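Local coordinates for uncharacterized protein (Bacteroides ovatus, PDB 4E6F) that is of unknown function but belongs to the DUF4468 family, whose domain adopts a TBP-like fold, at residues Met49-Ile63 against Lys70-Val82. Residues are numbered along the deposited sequence; the frame is centred on the assembly and turned at random.
Sequences MDERLKENKNIDSRI and KGTIAGVGEEWIV
Three groups grip S61 OG: it accepts from E78 N and N56 ND2, each at 3.0 Å, and gives its own proton to OD1 of N58. A serine suits this buried spot because one small hydroxyl can donate and accept at once. N58 then uses its other amide atom, ND2, to reach E78 O at 2.8 Å. That bond is nearly straight (164°) and lies in the amide plane of N58, yet it meets the carbonyl from above its plane; N58 CG, between its backbone N and carbonyl carbon (chi1 61°), carries the amide across. The turns from helix 38-54 into strand 62-67 are thus tied to strand 72-85, just beyond the antiparallel hydrogen-bonded pair R62-V76 of a beta hairpin within the TBP-like fold.

R52 forms a salt bridge with E79, NH2 lying 2.7 Å from OE2 on its syn side, with the two planes 70° apart. Arginine suits the place because one guanidinium edge reaches E79 OE2 through NH2 and N56 OD1 through NH1. Y97 of strand 90-104 hydrogen-bonds both E79 OE2 and N56 ND2. A leucine in place of R52 would probably leave the E79 carboxylate without its charge partner and N56 OD1 without the N-H it accepts.

The backbone of G75 lies under the helix: M49, a selenomethionine, rests SE 3.4 Å from G75 N, and L53 CD1 packs on G75 CA. With no CB, G75 lets both come close. M49 CE and I63 CG2 touch I73 CG2.

D60 and E78 run side by side with like charges; one water donates to D60 OD2 and E78 OE2, a second to E78 OE1 and weakly to D60 OD2, probably easing the repulsion. The contact therefore pairs apolar packing of helix 38-54 on strand 72-85 with polar bonds that tie the turns to that strand.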
loop_
_atom_site.group_PDB
_atom_site.type_symbol
_atom_site.label_atom_id
_atom_site.label_comp_id
_atom_site.label_asym_id
_atom_site.label_seq_id
_atom_site.Cartn_x
_atom_site.Cartn_y
_atom_site.Cartn_z
HETATM N N MSE A 49 -0.597 9.980 -8.670
HETATM C CA MSE A 49 -0.564 8.570 -9.019
HETATM C C MSE A 49 0.233 8.329 -10.297
HETATM O O MSE A 49 0.958 7.345 -10.385
HETATM C CB MSE A 49 -1.964 7.967 -9.143
HETATM C CG MSE A 49 -1.872 6.445 -9.080
HETATM SE SE MSE A 49 -3.518 5.546 -9.546
HETATM C CE MSE A 49 -4.585 6.172 -8.059
ATOM N N ASP A 50 0.108 9.246 -11.276
ATOM C CA ASP A 50 0.860 9.109 -12.521
ATOM C C ASP A 50 2.366 9.087 -12.234
ATOM O O ASP A 50 3.067 8.187 -12.686
ATOM C CB ASP A 50 0.506 10.257 -13.477
ATOM C CG ASP A 50 1.115 10.134 -14.853
ATOM O OD1 ASP A 50 1.331 8.994 -15.305
ATOM O OD2 ASP A 50 1.338 11.174 -15.488
ATOM N N GLU A 51 2.857 10.066 -11.452
ATOM C CA GLU A 51 4.278 10.132 -11.130
ATOM C C GLU A 51 4.713 8.974 -10.235
ATOM O O GLU A 51 5.781 8.393 -10.452
ATOM C CB GLU A 51 4.621 11.478 -10.471
ATOM C CG GLU A 51 4.505 12.666 -11.418
ATOM C CD GLU A 51 5.377 12.639 -12.662
ATOM O OE1 GLU A 51 6.559 12.237 -12.564
ATOM O OE2 GLU A 51 4.872 13.019 -13.742
ATOM N N ARG A 52 3.885 8.601 -9.247
ATOM C CA ARG A 52 4.215 7.506 -8.336
ATOM C C ARG A 52 4.347 6.172 -9.085
ATOM O O ARG A 52 5.238 5.380 -8.786
ATOM C CB ARG A 52 3.164 7.409 -7.205
ATOM C CG ARG A 52 3.315 6.210 -6.265
ATOM C CD ARG A 52 4.652 6.228 -5.505
ATOM N NE ARG A 52 4.777 5.071 -4.628
ATOM C CZ ARG A 52 5.084 3.842 -5.029
ATOM N NH1 ARG A 52 5.344 3.596 -6.315
ATOM N NH2 ARG A 52 5.123 2.847 -4.156
ATOM N N LEU A 53 3.458 5.917 -10.050
ATOM C CA LEU A 53 3.550 4.659 -10.785
ATOM C C LEU A 53 4.659 4.717 -11.846
ATOM O O LEU A 53 5.290 3.693 -12.096
ATOM C CB LEU A 53 2.181 4.278 -11.387
ATOM C CG LEU A 53 1.133 3.928 -10.287
ATOM C CD1 LEU A 53 -0.257 3.686 -10.887
ATOM C CD2 LEU A 53 1.531 2.699 -9.496
ATOM N N LYS A 54 4.929 5.905 -12.430
ATOM C CA LYS A 54 6.039 6.028 -13.386
ATOM C C LYS A 54 7.348 5.706 -12.676
ATOM O O LYS A 54 8.243 5.130 -13.289
ATOM C CB LYS A 54 6.092 7.425 -14.017
ATOM C CG LYS A 54 5.214 7.523 -15.249
ATOM C CD LYS A 54 5.047 8.954 -15.759
ATOM C CE LYS A 54 4.499 8.990 -17.172
ATOM N NZ LYS A 54 3.092 8.496 -17.273
ATOM N N GLU A 55 7.438 6.022 -11.359
ATOM C CA GLU A 55 8.654 5.762 -10.570
ATOM C C GLU A 55 8.964 4.271 -10.447
ATOM O O GLU A 55 10.124 3.921 -10.242
ATOM C CB GLU A 55 8.557 6.408 -9.184
ATOM C CG GLU A 55 8.842 7.905 -9.218
ATOM C CD GLU A 55 8.368 8.715 -8.024
ATOM O OE1 GLU A 55 7.943 8.107 -7.017
ATOM O OE2 GLU A 55 8.384 9.964 -8.112
ATOM N N ASN A 56 7.962 3.391 -10.624
ATOM C CA ASN A 56 8.186 1.940 -10.601
ATOM C C ASN A 56 9.029 1.478 -11.800
ATOM O O ASN A 56 9.636 0.411 -11.745
ATOM C CB ASN A 56 6.865 1.184 -10.580
ATOM C CG ASN A 56 6.067 1.372 -9.307
ATOM O OD1 ASN A 56 6.550 1.944 -8.323
ATOM N ND2 ASN A 56 4.834 0.832 -9.278
ATOM N N LYS A 57 9.038 2.276 -12.889
ATOM C CA LYS A 57 9.829 2.037 -14.110
ATOM C C LYS A 57 9.562 0.643 -14.724
ATOM O O LYS A 57 10.499 -0.106 -15.020
ATOM C CB LYS A 57 11.341 2.230 -13.840
ATOM C CG LYS A 57 11.694 3.641 -13.389
ATOM C CD LYS A 57 13.206 3.796 -13.121
ATOM C CE LYS A 57 13.625 3.272 -11.765
ATOM N NZ LYS A 57 15.100 3.342 -11.581
ATOM N N ASN A 58 8.282 0.289 -14.895
ATOM C CA ASN A 58 7.916 -0.957 -15.570
ATOM C C ASN A 58 6.566 -0.796 -16.261
ATOM O O ASN A 58 5.759 0.076 -15.893
ATOM C CB ASN A 58 7.934 -2.202 -14.674
ATOM C CG ASN A 58 6.985 -2.148 -13.505
ATOM O OD1 ASN A 58 5.764 -1.979 -13.650
ATOM N ND2 ASN A 58 7.533 -2.332 -12.319
ATOM N N ILE A 59 6.308 -1.661 -17.251
ATOM C CA ILE A 59 5.076 -1.616 -18.033
ATOM C C ILE A 59 3.833 -2.073 -17.230
ATOM O O ILE A 59 2.716 -1.742 -17.624
ATOM C CB ILE A 59 5.249 -2.413 -19.354
ATOM C CG1 ILE A 59 5.504 -3.922 -19.091
ATOM C CG2 ILE A 59 6.375 -1.775 -20.205
ATOM C CD1 ILE A 59 5.425 -4.832 -20.387
ATOM N N ASP A 60 4.021 -2.758 -16.088
ATOM C CA ASP A 60 2.896 -3.225 -15.263
ATOM C C ASP A 60 2.499 -2.195 -14.190
ATOM O O ASP A 60 1.735 -2.512 -13.263
ATOM C CB ASP A 60 3.241 -4.577 -14.625
ATOM C CG ASP A 60 3.244 -5.694 -15.657
ATOM O OD1 ASP A 60 2.153 -6.119 -16.070
ATOM O OD2 ASP A 60 4.335 -6.071 -16.112
ATOM N N SER A 61 2.985 -0.943 -14.346
ATOM C CA SER A 61 2.670 0.152 -13.435
ATOM C C SER A 61 2.116 1.329 -14.216
ATOM O O SER A 61 2.828 1.959 -15.006
ATOM C CB SER A 61 3.914 0.546 -12.651
ATOM O OG SER A 61 4.335 -0.559 -11.858
ATOM N N ARG A 62 0.812 1.617 -14.035
ATOM C CA ARG A 62 0.172 2.693 -14.785
ATOM C C ARG A 62 -1.230 2.966 -14.249
ATOM O O ARG A 62 -1.857 2.074 -13.619
ATOM C CB ARG A 62 0.058 2.285 -16.286
ATOM C CG ARG A 62 -0.661 0.929 -16.471
ATOM C CD ARG A 62 -0.783 0.518 -17.921
ATOM N NE ARG A 62 0.551 0.254 -18.452
ATOM C CZ ARG A 62 0.846 0.266 -19.741
ATOM N NH1 ARG A 62 -0.104 0.480 -20.643
ATOM N NH2 ARG A 62 2.090 0.047 -20.143
ATOM N N ILE A 63 -1.755 4.171 -14.541
ATOM C CA ILE A 63 -3.155 4.467 -14.238
ATOM C C ILE A 63 -3.977 3.704 -15.264
ATOM O O ILE A 63 -3.669 3.772 -16.461
ATOM C CB ILE A 63 -3.442 5.973 -14.319
ATOM C CG1 ILE A 63 -2.598 6.731 -13.275
ATOM C CG2 ILE A 63 -4.958 6.238 -14.101
ATOM C CD1 ILE A 63 -2.825 8.240 -13.259
ATOM N N LYS A 70 -17.055 11.415 -11.160
ATOM C CA LYS A 70 -17.151 10.632 -9.920
ATOM C C LYS A 70 -15.922 10.734 -9.036
ATOM O O LYS A 70 -15.943 10.195 -7.929
ATOM C CB LYS A 70 -17.407 9.167 -10.213
ATOM C CG LYS A 70 -18.771 8.895 -10.765
ATOM C CD LYS A 70 -18.949 7.418 -10.904
ATOM C CE LYS A 70 -20.265 7.091 -11.559
ATOM N NZ LYS A 70 -20.394 5.630 -11.786
ATOM N N GLY A 71 -14.888 11.419 -9.518
ATOM C CA GLY A 71 -13.633 11.639 -8.809
ATOM C C GLY A 71 -12.930 10.346 -8.429
ATOM O O GLY A 71 -12.246 10.312 -7.403
ATOM N N THR A 72 -13.066 9.278 -9.261
ATOM C CA THR A 72 -12.427 7.987 -8.978
ATOM C C THR A 72 -11.250 7.752 -9.912
ATOM O O THR A 72 -11.311 8.087 -11.105
ATOM C CB THR A 72 -13.407 6.796 -9.031
ATOM O OG1 THR A 72 -14.209 6.846 -10.212
ATOM C CG2 THR A 72 -14.287 6.698 -7.784
ATOM N N ILE A 73 -10.165 7.199 -9.358
ATOM C CA ILE A 73 -8.951 6.909 -10.114
ATOM C C ILE A 73 -8.445 5.561 -9.676
ATOM O O ILE A 73 -8.407 5.303 -8.461
ATOM C CB ILE A 73 -7.856 7.982 -9.843
ATOM C CG1 ILE A 73 -8.404 9.420 -9.920
ATOM C CG2 ILE A 73 -6.631 7.793 -10.768
ATOM C CD1 ILE A 73 -7.554 10.383 -9.070
ATOM N N ALA A 74 -8.016 4.725 -10.609
ATOM C CA ALA A 74 -7.385 3.478 -10.198
ATOM C C ALA A 74 -6.169 3.210 -11.045
ATOM O O ALA A 74 -6.172 3.453 -12.256
ATOM C CB ALA A 74 -8.344 2.303 -10.277
ATOM N N GLY A 75 -5.146 2.669 -10.401
ATOM C CA GLY A 75 -3.932 2.299 -11.110
ATOM C C GLY A 75 -3.447 0.957 -10.634
ATOM O O GLY A 75 -3.871 0.471 -9.573
ATOM N N VAL A 76 -2.582 0.344 -11.421
ATOM C CA VAL A 76 -1.963 -0.913 -11.026
ATOM C C VAL A 76 -0.468 -0.688 -10.918
ATOM O O VAL A 76 0.085 0.149 -11.623
ATOM C CB VAL A 76 -2.310 -2.098 -11.948
ATOM C CG1 VAL A 76 -3.831 -2.346 -11.907
ATOM C CG2 VAL A 76 -1.815 -1.868 -13.390
ATOM N N GLY A 77 0.161 -1.415 -10.014
ATOM C CA GLY A 77 1.591 -1.275 -9.811
ATOM C C GLY A 77 2.275 -2.601 -9.583
ATOM O O GLY A 77 1.659 -3.586 -9.145
ATOM N N GLU A 78 3.577 -2.593 -9.844
ATOM C CA GLU A 78 4.420 -3.762 -9.646
ATOM C C GLU A 78 5.763 -3.265 -9.156
ATOM O O GLU A 78 6.360 -2.371 -9.769
ATOM C CB GLU A 78 4.557 -4.553 -10.947
ATOM C CG GLU A 78 5.425 -5.794 -10.780
ATOM C CD GLU A 78 5.567 -6.547 -12.085
ATOM O OE1 GLU A 78 4.580 -7.183 -12.516
ATOM O OE2 GLU A 78 6.667 -6.494 -12.679
ATOM N N GLU A 79 6.221 -3.808 -8.030
ATOM C CA GLU A 79 7.505 -3.389 -7.448
ATOM C C GLU A 79 8.193 -4.528 -6.766
ATOM O O GLU A 79 7.554 -5.537 -6.453
ATOM C CB GLU A 79 7.276 -2.321 -6.357
ATOM C CG GLU A 79 6.783 -0.968 -6.818
ATOM C CD GLU A 79 6.582 -0.014 -5.660
ATOM O OE1 GLU A 79 7.541 0.209 -4.883
ATOM O OE2 GLU A 79 5.464 0.529 -5.540
ATOM N N TRP A 80 9.477 -4.318 -6.432
ATOM C CA TRP A 80 10.183 -5.220 -5.539
ATOM C C TRP A 80 10.041 -4.701 -4.125
ATOM O O TRP A 80 10.190 -3.484 -3.894
ATOM C CB TRP A 80 11.690 -5.292 -5.876
ATOM C CG TRP A 80 11.978 -5.934 -7.193
ATOM C CD1 TRP A 80 12.465 -5.323 -8.313
ATOM C CD2 TRP A 80 11.836 -7.325 -7.522
ATOM N NE1 TRP A 80 12.638 -6.248 -9.321
ATOM C CE2 TRP A 80 12.226 -7.478 -8.874
ATOM C CE3 TRP A 80 11.396 -8.460 -6.812
ATOM C CZ2 TRP A 80 12.212 -8.721 -9.526
ATOM C CZ3 TRP A 80 11.355 -9.684 -7.468
ATOM C CH2 TRP A 80 11.767 -9.807 -8.807
ATOM N N ILE A 81 9.803 -5.618 -3.173
ATOM C CA ILE A 81 9.839 -5.334 -1.738
ATOM C C ILE A 81 11.056 -6.091 -1.203
ATOM O O ILE A 81 11.094 -7.315 -1.324
ATOM C CB ILE A 81 8.538 -5.698 -0.992
ATOM C CG1 ILE A 81 7.397 -4.705 -1.355
ATOM C CG2 ILE A 81 8.785 -5.690 0.532
ATOM C CD1 ILE A 81 6.064 -5.133 -0.763
ATOM N N VAL A 82 12.044 -5.381 -0.661
ATOM C CA VAL A 82 13.244 -6.052 -0.152
ATOM C C VAL A 82 13.054 -6.391 1.324
ATOM O O VAL A 82 12.747 -5.507 2.124
ATOM C CB VAL A 82 14.508 -5.178 -0.395
ATOM C CG1 VAL A 82 15.773 -5.783 0.264
ATOM C CG2 VAL A 82 14.714 -4.977 -1.895
HETATM O O HOH W 1 9.287 -1.157 -9.634
HETATM O O HOH W 2 6.549 -5.364 -15.163
HETATM O O HOH W 3 4.278 -9.046 -14.331
#